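Local coordinates for protein thioredoxin reductase (Streptomyces clavuligerus, PDB 4NTD) that forms disulfide bonds in natural sulfur products, probably including holomycin, as an FAD-containing member of the thioredoxin reductase family, at residues 175-180 and 198-203; 187-192 and 216-221; 221-226 and 240-245; 143-148 and 253-258. One frame throughout, in Å; residues are numbered along the deposited sequence.

Interaction 1 of 4, residues 175-180 and 198-203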
loop_
_atom_site.group_PDB
_atom_site.type_symbol
_atom_site.label_atom_id
_atom_site.label_comp_id
_atom_site.label_asym_id
_atom_site.label_seq_id
_atom_site.Cartn_x
_atom_site.Cartn_y
_atom_site.Cartn_z
ATOM N N LEU A 175 17.840 24.352 -8.117
ATOM C CA LEU A 175 16.494 24.258 -7.557
ATOM C C LEU A 175 16.212 25.421 -6.616
ATOM O O LEU A 175 17.102 25.876 -5.896
ATOM C CB LEU A 175 16.323 22.946 -6.787
ATOM C CG LEU A 175 16.808 21.665 -7.465
ATOM C CD1 LEU A 175 16.500 20.463 -6.585
ATOM C CD2 LEU A 175 16.191 21.496 -8.845
ATOM N N GLY A 176 14.970 25.894 -6.623
ATOM C CA GLY A 176 14.526 26.924 -5.689
ATOM C C GLY A 176 13.381 26.426 -4.828
ATOM O O GLY A 176 12.651 25.515 -5.222
ATOM N N VAL A 177 13.240 27.015 -3.643
ATOM C CA VAL A 177 12.104 26.756 -2.759
ATOM C C VAL A 177 11.513 28.093 -2.326
ATOM O O VAL A 177 12.239 28.959 -1.842
ATOM C CB VAL A 177 12.522 25.963 -1.504
ATOM C CG1 VAL A 177 11.316 25.686 -0.614
ATOM C CG2 VAL A 177 13.209 24.663 -1.900
ATOM N N LEU A 178 10.203 28.264 -2.500
ATOM C CA LEU A 178 9.535 29.499 -2.078
ATOM C C LEU A 178 9.113 29.404 -0.617
ATOM O O LEU A 178 8.549 28.395 -0.194
ATOM C CB LEU A 178 8.307 29.787 -2.946
ATOM C CG LEU A 178 8.506 29.807 -4.464
ATOM C CD1 LEU A 178 7.212 30.222 -5.148
ATOM C CD2 LEU A 178 9.640 30.737 -4.869
ATOM N N GLY A 179 9.371 30.463 0.147
ATOM C CA GLY A 179 9.015 30.504 1.567
ATOM C C GLY A 179 7.565 30.891 1.795
ATOM O O GLY A 179 7.279 31.893 2.453
ATOM N N THR A 180 6.653 30.080 1.262
ATOM C CA THR A 180 5.217 30.358 1.303
ATOM C C THR A 180 4.473 29.465 2.302
ATOM O O THR A 180 3.247 29.542 2.414
ATOM C CB THR A 180 4.597 30.166 -0.095
ATOM O OG1 THR A 180 4.905 28.853 -0.580
ATOM C CG2 THR A 180 5.145 31.199 -1.071
ATOM N N VAL A 198 20.640 24.402 -4.169
ATOM C CA VAL A 198 19.281 24.636 -3.678
ATOM C C VAL A 198 19.245 25.975 -2.946
ATOM O O VAL A 198 20.041 26.205 -2.040
ATOM C CB VAL A 198 18.827 23.522 -2.712
ATOM C CG1 VAL A 198 17.410 23.781 -2.213
ATOM C CG2 VAL A 198 18.909 22.162 -3.389
ATOM N N VAL A 199 18.320 26.849 -3.343
ATOM C CA VAL A 199 18.167 28.169 -2.734
ATOM C C VAL A 199 16.776 28.318 -2.123
ATOM O O VAL A 199 15.777 27.952 -2.748
ATOM C CB VAL A 199 18.383 29.283 -3.783
ATOM C CG1 VAL A 199 17.945 30.642 -3.250
ATOM C CG2 VAL A 199 19.842 29.325 -4.211
ATOM N N LEU A 200 16.718 28.864 -0.910
ATOM C CA LEU A 200 15.452 29.213 -0.272
ATOM C C LEU A 200 15.175 30.697 -0.471
ATOM O O LEU A 200 15.970 31.541 -0.057
ATOM C CB LEU A 200 15.477 28.888 1.225
ATOM C CG LEU A 200 14.246 29.307 2.044
ATOM C CD1 LEU A 200 12.994 28.585 1.568
ATOM C CD2 LEU A 200 14.467 29.064 3.527
ATOM N N PHE A 201 14.050 31.005 -1.108
ATOM C CA PHE A 201 13.561 32.375 -1.200
ATOM C C PHE A 201 12.700 32.608 0.038
ATOM O O PHE A 201 11.568 32.130 0.106
ATOM C CB PHE A 201 12.779 32.569 -2.500
ATOM C CG PHE A 201 13.616 32.367 -3.732
ATOM C CD1 PHE A 201 14.341 33.420 -4.273
ATOM C CD2 PHE A 201 13.706 31.118 -4.337
ATOM C CE1 PHE A 201 15.126 33.239 -5.399
ATOM C CE2 PHE A 201 14.489 30.931 -5.463
ATOM C CZ PHE A 201 15.202 31.993 -5.996
ATOM N N ARG A 202 13.234 33.326 1.024
ATOM C CA ARG A 202 12.572 33.428 2.331
ATOM C C ARG A 202 11.158 34.000 2.257
ATOM O O ARG A 202 10.279 33.548 2.990
ATOM C CB ARG A 202 13.399 34.244 3.327
ATOM C CG ARG A 202 12.818 34.211 4.734
ATOM C CD ARG A 202 13.735 34.859 5.758
ATOM N NE ARG A 202 13.709 36.317 5.700
ATOM C CZ ARG A 202 12.915 37.081 6.443
ATOM N NH1 ARG A 202 12.069 36.530 7.303
ATOM N NH2 ARG A 202 12.966 38.401 6.324
ATOM N N HIS A 203 10.939 34.990 1.393
ATOM C CA HIS A 203 9.586 35.533 1.186
ATOM C C HIS A 203 8.945 36.010 2.501
ATOM O O HIS A 203 7.739 35.859 2.709
ATOM C CB HIS A 203 8.714 34.462 0.504
ATOM C CG HIS A 203 7.438 34.984 -0.076
ATOM N ND1 HIS A 203 7.409 35.994 -1.010
ATOM C CD2 HIS A 203 6.150 34.617 0.120
ATOM C CE1 HIS A 203 6.158 36.240 -1.355
ATOM N NE2 HIS A 203 5.373 35.416 -0.684
#
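Strands 175-178 and 198-201 are the two parallel strands of a beta-alpha-beta unit, connected through helix 184-191, in a Rossmann-like sheet of the pyridine nucleotide-disulphide oxidoreductase family. Backbone bonds alternate between them: Val-199 N donates to Leu-175 O, Val-177 N to Val-199 O (2.8 Å), and Phe-201 N to Val-177 O (2.8 Å), while Gly-179 N continues the series to Phe-201 O just past the strand. On the face bearing Val-177 and Leu-200, branch CG1 of the valine meets Leu-200 CD1 at 4.0 Å. On the other face, Phe-201 has CG anti to its carbonyl carbon (chi1 -63°), which lays the ring beside the neighbouring strand. Gly-176 CA sits at the ring's edge, 4.0 Å from Phe-201 CE2, where the glycine has no side chain to obstruct it. Val-199 CG1 lies over one ring face near the rim, and Leu-178 CD2 approaches Phe-201 CD2 at 4.1 Å. Replacing Phe-201 with alanine would probably open a gap beside Gly-176 and deprive Leu-178 and Val-199 of a packing partner. Helix 184-191 covers the Val-177 and Leu-200 face through Val-185, Ala-188 and Leu-191, while strands 252-254 and 222-223 flank the pair.

Interaction 2 of 4, residues 187-192 and 216-221. With GSH (glutathione), chain B.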
loop_
_atom_site.group_PDB
_atom_site.type_symbol
_atom_site.label_atom_id
_atom_site.label_comp_id
_atom_site.label_asym_id
_atom_site.label_seq_id
_atom_site.Cartn_x
_atom_site.Cartn_y
_atom_site.Cartn_z
ATOM N N HIS A 187 11.684 21.502 3.622
ATOM C CA HIS A 187 11.608 21.106 2.214
ATOM C C HIS A 187 12.915 21.386 1.468
ATOM O O HIS A 187 13.361 20.566 0.665
ATOM C CB HIS A 187 10.432 21.799 1.513
ATOM C CG HIS A 187 9.768 20.951 0.476
ATOM N ND1 HIS A 187 9.218 19.722 0.768
ATOM C CD2 HIS A 187 9.549 21.158 -0.844
ATOM C CE1 HIS A 187 8.696 19.204 -0.329
ATOM N NE2 HIS A 187 8.882 20.056 -1.321
ATOM N N ALA A 188 13.530 22.537 1.737
ATOM C CA ALA A 188 14.826 22.872 1.141
ATOM C C ALA A 188 15.917 21.896 1.588
ATOM O O ALA A 188 16.745 21.466 0.781
ATOM C CB ALA A 188 15.219 24.302 1.485
ATOM N N LEU A 189 15.906 21.544 2.872
ATOM C CA LEU A 189 16.867 20.585 3.415
ATOM C C LEU A 189 16.677 19.201 2.786
ATOM O O LEU A 189 17.650 18.509 2.493
ATOM C CB LEU A 189 16.745 20.505 4.940
ATOM C CG LEU A 189 17.068 21.796 5.702
ATOM C CD1 LEU A 189 16.657 21.671 7.161
ATOM C CD2 LEU A 189 18.542 22.152 5.579
ATOM N N LEU A 190 15.422 18.814 2.571
ATOM C CA LEU A 190 15.093 17.562 1.887
ATOM C C LEU A 190 15.600 17.557 0.441
ATOM O O LEU A 190 16.197 16.579 -0.011
ATOM C CB LEU A 190 13.577 17.324 1.929
ATOM C CG LEU A 190 12.984 16.130 1.174
ATOM C CD1 LEU A 190 13.602 14.816 1.628
ATOM C CD2 LEU A 190 11.475 16.109 1.368
ATOM N N LEU A 191 15.378 18.659 -0.275
ATOM C CA LEU A 191 15.784 18.764 -1.680
ATOM C C LEU A 191 17.301 18.739 -1.893
ATOM O O LEU A 191 17.766 18.397 -2.983
ATOM C CB LEU A 191 15.175 20.013 -2.326
ATOM C CG LEU A 191 13.686 19.878 -2.651
ATOM C CD1 LEU A 191 13.039 21.242 -2.837
ATOM C CD2 LEU A 191 13.482 19.024 -3.895
ATOM N N ARG A 192 18.070 19.076 -0.856
ATOM C CA ARG A 192 19.536 18.981 -0.925
ATOM C C ARG A 192 20.035 17.552 -1.148
ATOM O O ARG A 192 21.184 17.352 -1.540
ATOM C CB ARG A 192 20.199 19.575 0.326
ATOM C CG ARG A 192 20.492 21.061 0.219
ATOM C CD ARG A 192 21.655 21.357 -0.722
ATOM N NE ARG A 192 22.971 21.110 -0.121
ATOM C CZ ARG A 192 23.770 20.069 -0.373
ATOM N NH1 ARG A 192 23.423 19.104 -1.222
ATOM N NH2 ARG A 192 24.944 19.989 0.245
ATOM N N SER A 216 22.499 26.843 6.836
ATOM C CA SER A 216 23.933 27.119 6.691
ATOM C C SER A 216 24.754 25.831 6.614
ATOM O O SER A 216 25.630 25.695 5.756
ATOM C CB SER A 216 24.444 27.984 7.849
ATOM O OG SER A 216 23.920 29.296 7.772
ATOM N N ALA A 217 24.456 24.886 7.503
ATOM C CA ALA A 217 25.200 23.626 7.580
ATOM C C ALA A 217 25.044 22.763 6.325
ATOM O O ALA A 217 25.978 22.061 5.939
ATOM C CB ALA A 217 24.780 22.841 8.813
ATOM N N ARG A 218 23.871 22.814 5.696
ATOM C CA ARG A 218 23.639 22.086 4.441
ATOM C C ARG A 218 23.855 22.960 3.204
ATOM O O ARG A 218 23.559 22.542 2.084
ATOM C CB ARG A 218 22.238 21.460 4.425
ATOM C CG ARG A 218 22.053 20.309 5.404
ATOM C CD ARG A 218 22.953 19.121 5.083
ATOM N NE ARG A 218 22.495 18.363 3.916
ATOM C CZ ARG A 218 23.282 17.789 3.003
ATOM N NH1 ARG A 218 24.610 17.892 3.064
ATOM N NH2 ARG A 218 22.732 17.117 1.998
ATOM N N GLN A 219 24.376 24.167 3.416
ATOM C CA GLN A 219 24.799 25.054 2.336
ATOM C C GLN A 219 23.659 25.358 1.355
ATOM O O GLN A 219 23.791 25.202 0.140
ATOM C CB GLN A 219 26.065 24.495 1.667
ATOM C CG GLN A 219 27.203 24.362 2.678
ATOM C CD GLN A 219 28.515 23.862 2.096
ATOM O OE1 GLN A 219 28.535 22.959 1.261
ATOM N NE2 GLN A 219 29.627 24.434 2.561
ATOM N N VAL A 220 22.538 25.791 1.930
ATOM C CA VAL A 220 21.377 26.290 1.195
ATOM C C VAL A 220 21.323 27.803 1.398
ATOM O O VAL A 220 20.965 28.263 2.485
ATOM C CB VAL A 220 20.070 25.666 1.739
ATOM C CG1 VAL A 220 18.835 26.291 1.094
ATOM C CG2 VAL A 220 20.078 24.159 1.538
ATOM N N PRO A 221 21.684 28.589 0.364
ATOM C CA PRO A 221 21.560 30.037 0.519
ATOM C C PRO A 221 20.122 30.483 0.768
ATOM O O PRO A 221 19.188 29.877 0.237
ATOM C CB PRO A 221 22.058 30.584 -0.823
ATOM C CG PRO A 221 22.955 29.528 -1.357
ATOM C CD PRO A 221 22.364 28.229 -0.894
HETATM N N1 GSH B . 5.122 14.830 4.100
HETATM C CA1 GSH B . 6.500 15.271 4.326
HETATM C C1 GSH B . 6.648 15.592 5.826
HETATM O O11 GSH B . 6.259 16.728 6.194
HETATM O O12 GSH B . 7.145 14.709 6.570
HETATM C CB1 GSH B . 6.809 16.552 3.590
HETATM C CG1 GSH B . 7.978 16.400 2.617
HETATM C CD1 GSH B . 7.546 15.496 1.466
HETATM O OE1 GSH B . 7.899 14.320 1.404
HETATM N N2 GSH B . 6.871 16.141 0.511
HETATM C CA2 GSH B . 6.334 15.474 -0.680
HETATM C C2 GSH B . 5.037 14.892 -0.304
HETATM O O2 GSH B . 4.426 15.168 0.730
HETATM C CB2 GSH B . 6.989 14.128 -0.995
HETATM S SG2 GSH B . 7.610 13.742 -2.681
HETATM N N3 GSH B . 4.753 13.939 -1.171
HETATM C CA3 GSH B . 3.682 13.065 -0.943
HETATM C C3 GSH B . 2.526 13.093 -1.978
HETATM O O31 GSH B . 2.694 13.733 -3.173
HETATM O O32 GSH B . 1.422 12.451 -1.735
HETATM O O HOH W 1 20.016 17.167 3.178
#
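Arg-192 and Arg-218 carry the polar part of this contact between residues 187-192 and the turn that follows helix 209-217. Arg-192 NE donates a fairly straight bond (158° at the hydrogen) to Arg-218 O at 2.7 Å, the oxygen lying close to the guanidinium plane. Bends at chi2 and chi3 fold the Arg-192 chain back so that NE reaches this carbonyl, while NH1 bonds to Ser-195 O. A bridging water accepts from Arg-218 NE at 2.8 Å and donates to Leu-189 O at 2.8 Å. The two arginine side chains cross obliquely, Arg-218 NH2 lying over one face of the Arg-192 guanidinium near its rim, with the planes 35° apart. Like charges come close here, Arg-192 NH2 being 3.5 Å from Arg-218 NH1.

Apolar contacts flank this pair. Val-220 CG2 presses on Arg-192 CG at 3.4 Å, Ala-188 CB meets Val-220 CG1 at 4.1 Å, and Leu-189 CD2 lies 3.9 Å from Arg-218 CB. Elsewhere on the same helix, Leu-190 CD2 touches the CG1 atom of glutathione at 3.7 Å.

With an alanine in place of Arg-192, Arg-218 O would probably lose its side-chain donor and Val-220 CG2 the aliphatic chain it packs on. Gln-219, at positive phi, ends helix 209-217 in a Schellman motif, and the carbonyl and water bonds probably offset the cost of bringing two like charges together.

Interaction 3 of 4, residues 221-226 and 240-245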
loop_
_atom_site.group_PDB
_atom_site.type_symbol
_atom_site.label_atom_id
_atom_site.label_comp_id
_atom_site.label_asym_id
_atom_site.label_seq_id
_atom_site.Cartn_x
_atom_site.Cartn_y
_atom_site.Cartn_z
ATOM N N PRO A 221 21.684 28.589 0.364
ATOM C CA PRO A 221 21.560 30.037 0.519
ATOM C C PRO A 221 20.122 30.483 0.768
ATOM O O PRO A 221 19.188 29.877 0.237
ATOM C CB PRO A 221 22.058 30.584 -0.823
ATOM C CG PRO A 221 22.955 29.528 -1.357
ATOM C CD PRO A 221 22.364 28.229 -0.894
ATOM N N VAL A 222 19.955 31.524 1.580
ATOM C CA VAL A 222 18.647 32.120 1.815
ATOM C C VAL A 222 18.649 33.522 1.222
ATOM O O VAL A 222 19.386 34.394 1.681
ATOM C CB VAL A 222 18.295 32.194 3.313
ATOM C CG1 VAL A 222 16.869 32.700 3.508
ATOM C CG2 VAL A 222 18.466 30.834 3.976
ATOM N N ILE A 223 17.829 33.723 0.196
ATOM C CA ILE A 223 17.729 35.012 -0.473
ATOM C C ILE A 223 16.521 35.758 0.087
ATOM O O ILE A 223 15.408 35.230 0.104
ATOM C CB ILE A 223 17.644 34.834 -2.003
ATOM C CG1 ILE A 223 18.941 34.173 -2.496
ATOM C CG2 ILE A 223 17.410 36.172 -2.695
ATOM C CD1 ILE A 223 19.025 33.952 -3.988
ATOM N N GLU A 224 16.759 36.981 0.560
ATOM C CA GLU A 224 15.731 37.837 1.166
ATOM C C GLU A 224 14.938 38.574 0.102
ATOM O O GLU A 224 15.477 38.889 -0.960
ATOM C CB GLU A 224 16.377 38.890 2.075
ATOM C CG GLU A 224 16.895 38.360 3.398
ATOM C CD GLU A 224 15.778 37.897 4.309
ATOM O OE1 GLU A 224 14.792 38.645 4.470
ATOM O OE2 GLU A 224 15.887 36.787 4.867
ATOM N N GLY A 225 13.675 38.870 0.399
ATOM C CA GLY A 225 12.833 39.680 -0.478
ATOM C C GLY A 225 11.512 39.026 -0.825
ATOM O O GLY A 225 11.402 37.802 -0.868
ATOM N N THR A 226 10.503 39.854 -1.076
ATOM C CA THR A 226 9.206 39.377 -1.538
ATOM C C THR A 226 9.334 38.882 -2.982
ATOM O O THR A 226 9.818 39.603 -3.849
ATOM C CB THR A 226 8.144 40.494 -1.458
ATOM O OG1 THR A 226 8.076 40.995 -0.117
ATOM C CG2 THR A 226 6.767 39.983 -1.877
ATOM N N VAL A 240 13.227 33.284 -10.706
ATOM C CA VAL A 240 12.330 33.925 -9.756
ATOM C C VAL A 240 12.682 35.405 -9.696
ATOM O O VAL A 240 13.850 35.756 -9.529
ATOM C CB VAL A 240 12.489 33.299 -8.352
ATOM C CG1 VAL A 240 11.579 33.978 -7.338
ATOM C CG2 VAL A 240 12.203 31.802 -8.405
ATOM N N GLU A 241 11.678 36.267 -9.844
ATOM C CA GLU A 241 11.875 37.712 -9.749
ATOM C C GLU A 241 11.410 38.210 -8.385
ATOM O O GLU A 241 10.352 37.806 -7.897
ATOM C CB GLU A 241 11.119 38.443 -10.861
ATOM C CG GLU A 241 11.332 39.952 -10.857
ATOM C CD GLU A 241 10.755 40.650 -12.075
ATOM O OE1 GLU A 241 10.624 40.008 -13.137
ATOM O OE2 GLU A 241 10.440 41.854 -11.973
ATOM N N LEU A 242 12.205 39.094 -7.784
ATOM C CA LEU A 242 11.913 39.652 -6.463
ATOM C C LEU A 242 11.301 41.052 -6.575
ATOM O O LEU A 242 11.319 41.657 -7.647
ATOM C CB LEU A 242 13.190 39.694 -5.621
ATOM C CG LEU A 242 13.911 38.352 -5.448
ATOM C CD1 LEU A 242 15.270 38.551 -4.796
ATOM C CD2 LEU A 242 13.064 37.381 -4.641
ATOM N N ALA A 243 10.777 41.554 -5.455
ATOM C CA ALA A 243 9.976 42.799 -5.403
ATOM C C ALA A 243 10.534 43.998 -6.169
ATOM O O ALA A 243 9.776 44.717 -6.823
ATOM C CB ALA A 243 9.701 43.191 -3.956
ATOM N N GLU A 244 11.842 44.220 -6.088
ATOM C CA GLU A 244 12.451 45.385 -6.734
ATOM C C GLU A 244 13.318 44.983 -7.932
ATOM O O GLU A 244 14.413 45.514 -8.133
ATOM C CB GLU A 244 13.245 46.203 -5.709
ATOM C CG GLU A 244 12.426 46.644 -4.497
ATOM C CD GLU A 244 11.233 47.515 -4.859
ATOM O OE1 GLU A 244 11.333 48.309 -5.819
ATOM O OE2 GLU A 244 10.192 47.411 -4.174
ATOM N N ASP A 245 12.805 44.027 -8.709
ATOM C CA ASP A 245 13.320 43.677 -10.044
ATOM C C ASP A 245 14.615 42.853 -10.089
ATOM O O ASP A 245 15.120 42.573 -11.177
ATOM C CB ASP A 245 13.466 44.926 -10.928
ATOM C CG ASP A 245 12.186 45.745 -11.007
ATOM O OD1 ASP A 245 12.228 46.848 -11.591
ATOM O OD2 ASP A 245 11.142 45.291 -10.491
#
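The flat groups that meet between Thr-226 and Ala-243 are peptide units, which touch through Thr-226 O and Ala-243 N. The contact joins strand 222-223, at the edge of the Rossmann-like parallel sheet, to the antiparallel sheet of strands 227-233, 236-242 and 247-249, the chain passing from one to the other through Glu-224, Gly-225 and Thr-226. Thr-226 O lies 2.7 Å from Ala-243 N, but the angle at the hydrogen is 127° and the bond is weak. Leu-242 CA adds a CH...O contact to the same oxygen at 3.4 Å. A type I turn from Leu-242 to Asp-245 carries the chain from strand 236-242 toward strand 247-249, with Asp-245 N bonded back to Leu-242 O.

Leu-242 is the main apolar side chain here. Its CG stands anti to its carbonyl carbon, and the two methyls fan out along the passing backbone, CD1 near Glu-224 O and CD2 4.1 Å from Gly-225 O. At the backbone angles of Gly-225 (phi 127°, psi 151°) a CB would jam against the preceding carbonyl oxygen. Beyond the contact, Val-227 also touches Leu-242, and Ile-223 rests on Val-199 of the neighbouring strand. On the exposed side, Thr-226 CB approaches Ala-243 CB at 4.0 Å. Farther in, Ile-223 CG2 meets Leu-242 CD1 at 3.8 Å, the two side chains crossing at about a right angle.

Interaction 4 of 4, residues 143-148 and 253-258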
loop_
_atom_site.group_PDB
_atom_site.type_symbol
_atom_site.label_atom_id
_atom_site.label_comp_id
_atom_site.label_asym_id
_atom_site.label_seq_id
_atom_site.Cartn_x
_atom_site.Cartn_y
_atom_site.Cartn_z
ATOM N N ASP A 143 -4.326 20.630 -3.480
ATOM C CA ASP A 143 -3.136 21.443 -3.230
ATOM C C ASP A 143 -3.503 22.910 -3.401
ATOM O O ASP A 143 -3.807 23.348 -4.511
ATOM C CB ASP A 143 -2.016 21.098 -4.213
ATOM C CG ASP A 143 -1.508 19.685 -4.047
ATOM O OD1 ASP A 143 -1.872 18.819 -4.871
ATOM O OD2 ASP A 143 -0.746 19.436 -3.090
ATOM N N GLU A 144 -3.491 23.666 -2.308
ATOM C CA GLU A 144 -3.720 25.106 -2.382
ATOM C C GLU A 144 -2.377 25.801 -2.550
ATOM O O GLU A 144 -1.537 25.777 -1.647
ATOM C CB GLU A 144 -4.453 25.606 -1.142
ATOM C CG GLU A 144 -5.845 25.012 -0.993
ATOM C CD GLU A 144 -6.630 25.607 0.163
ATOM O OE1 GLU A 144 -6.099 26.482 0.878
ATOM O OE2 GLU A 144 -7.793 25.196 0.359
ATOM N N LEU A 145 -2.182 26.407 -3.718
ATOM C CA LEU A 145 -0.893 26.970 -4.108
ATOM C C LEU A 145 -0.818 28.456 -3.773
ATOM O O LEU A 145 -1.851 29.125 -3.679
ATOM C CB LEU A 145 -0.668 26.770 -5.609
ATOM C CG LEU A 145 -0.740 25.328 -6.121
ATOM C CD1 LEU A 145 -0.618 25.301 -7.637
ATOM C CD2 LEU A 145 0.340 24.469 -5.481
ATOM N N PRO A 146 0.408 28.979 -3.593
ATOM C CA PRO A 146 0.555 30.408 -3.306
ATOM C C PRO A 146 0.149 31.277 -4.493
ATOM O O PRO A 146 0.424 30.926 -5.642
ATOM C CB PRO A 146 2.050 30.566 -2.992
ATOM C CG PRO A 146 2.715 29.370 -3.572
ATOM C CD PRO A 146 1.701 28.268 -3.598
ATOM N N ASP A 147 -0.505 32.399 -4.204
ATOM C CA ASP A 147 -1.002 33.298 -5.242
ATOM C C ASP A 147 0.128 34.199 -5.745
ATOM O O ASP A 147 0.201 35.385 -5.409
ATOM C CB ASP A 147 -2.181 34.122 -4.706
ATOM C CG ASP A 147 -2.894 34.915 -5.794
ATOM O OD1 ASP A 147 -2.765 34.573 -6.990
ATOM O OD2 ASP A 147 -3.599 35.883 -5.443
ATOM N N ILE A 148 1.008 33.607 -6.549
ATOM C CA ILE A 148 2.141 34.301 -7.154
ATOM C C ILE A 148 2.076 34.051 -8.661
ATOM O O ILE A 148 1.921 32.905 -9.082
ATOM C CB ILE A 148 3.481 33.777 -6.593
ATOM C CG1 ILE A 148 3.616 34.157 -5.113
ATOM C CG2 ILE A 148 4.657 34.324 -7.394
ATOM C CD1 ILE A 148 4.727 33.433 -4.381
ATOM N N VAL A 253 11.388 25.129 -9.437
ATOM C CA VAL A 253 11.039 25.716 -8.144
ATOM C C VAL A 253 10.035 24.815 -7.427
ATOM O O VAL A 253 9.112 24.283 -8.046
ATOM C CB VAL A 253 10.485 27.150 -8.306
ATOM C CG1 VAL A 253 9.927 27.680 -6.992
ATOM C CG2 VAL A 253 11.578 28.080 -8.813
ATOM N N PHE A 254 10.244 24.636 -6.125
ATOM C CA PHE A 254 9.376 23.810 -5.297
ATOM C C PHE A 254 8.623 24.648 -4.268
ATOM O O PHE A 254 9.115 25.676 -3.797
ATOM C CB PHE A 254 10.188 22.728 -4.578
ATOM C CG PHE A 254 10.655 21.619 -5.479
ATOM C CD1 PHE A 254 9.983 20.404 -5.514
ATOM C CD2 PHE A 254 11.771 21.784 -6.287
ATOM C CE1 PHE A 254 10.414 19.377 -6.338
ATOM C CE2 PHE A 254 12.205 20.763 -7.116
ATOM C CZ PHE A 254 11.526 19.557 -7.141
ATOM N N VAL A 255 7.418 24.195 -3.936
ATOM C CA VAL A 255 6.624 24.771 -2.857
ATOM C C VAL A 255 6.054 23.646 -2.003
ATOM O O VAL A 255 5.982 22.500 -2.448
ATOM C CB VAL A 255 5.462 25.643 -3.390
ATOM C CG1 VAL A 255 6.000 26.810 -4.200
ATOM C CG2 VAL A 255 4.485 24.823 -4.227
ATOM N N VAL A 256 5.673 23.978 -0.774
ATOM C CA VAL A 256 4.860 23.092 0.046
ATOM C C VAL A 256 3.454 23.687 0.062
ATOM O O VAL A 256 3.202 24.665 0.767
ATOM C CB VAL A 256 5.400 22.966 1.486
ATOM C CG1 VAL A 256 4.522 22.025 2.300
ATOM C CG2 VAL A 256 6.837 22.466 1.472
ATOM N N PRO A 257 2.534 23.121 -0.740
ATOM C CA PRO A 257 1.172 23.652 -0.733
ATOM C C PRO A 257 0.467 23.419 0.596
ATOM O O PRO A 257 0.907 22.578 1.385
ATOM C CB PRO A 257 0.463 22.836 -1.829
ATOM C CG PRO A 257 1.542 22.187 -2.624
ATOM C CD PRO A 257 2.679 21.990 -1.674
ATOM N N ARG A 258 -0.597 24.175 0.852
ATOM C CA ARG A 258 -1.520 23.826 1.927
ATOM C C ARG A 258 -2.357 22.675 1.389
ATOM O O ARG A 258 -3.129 22.845 0.442
ATOM C CB ARG A 258 -2.416 24.999 2.346
ATOM C CG ARG A 258 -3.448 24.614 3.403
ATOM C CD ARG A 258 -4.247 25.797 3.932
ATOM N NE ARG A 258 -5.357 25.347 4.770
ATOM C CZ ARG A 258 -6.643 25.495 4.460
ATOM N NH1 ARG A 258 -6.991 26.103 3.336
ATOM N NH2 ARG A 258 -7.581 25.047 5.282
#
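Glu-144 and Arg-258 run side by side in the same direction, each reaching outward from an antiparallel, hydrogen-bonded pair. Their backbones are joined twice, by Glu-144 N to Arg-258 O at 2.9 Å and by Arg-258 N to Glu-144 O at 3.1 Å. With Arg-258 CG anti to the backbone N (chi1 176°) and its chain extended to NE, NH1 comes to 2.6 Å from Glu-144 OE1 on the carboxylate's syn side. This salt bridge is skewed: NH1 stands 33° out of the carboxylate plane, and the carboxylate and guanidinium planes are 70° apart. It rests on one of two modelled conformers of the arginine, which makes its exact geometry doubtful.

The Pro-257 ring lies alongside Asp-143 and Leu-145, pointing the same way as both. Asp-143 OD2 is 3.6 Å from Pro-257 CG, and Leu-145 CD2 is 3.8 Å from the same carbon. Farther along, Pro-146 CG touches Val-255 CG1 at 4.2 Å. Asp-143 also borders the FAD and forms a salt bridge with Arg-65, a residue of the glutathione site, and Pro-257 touches His-161 of that site. Strands 141-144 and 258-261 thus pair as a two-stranded antiparallel sheet, and the chain reaches strand 258-261 from strand 252-254, which lies between strands 159-160 and 175-178 of the parallel sheet.

Overall arrangement
Interaction 1 lies within a parallel sheet that interaction 4 enters through strand 252-254, their centres about 11 Å apart. Interaction 3, about 9 Å from interaction 1, meets the same sheet through strand 222-223, next to strand 198-201, and joins it to the antiparallel sheet. Interaction 2 packs about 10 Å from interaction 1, at the helix that joins its two strands, and shares Pro-221 with interaction 3. Along the chain, interactions 1 and 2 alternate their segments, interaction 3 follows both, and the segments of interaction 4 bracket all of them. Interactions 1 to 3 thus belong to the domain built on this parallel sheet, interaction 2 bordering the glutathione pocket, while interaction 4 ties it to the linker strands beside the flavin.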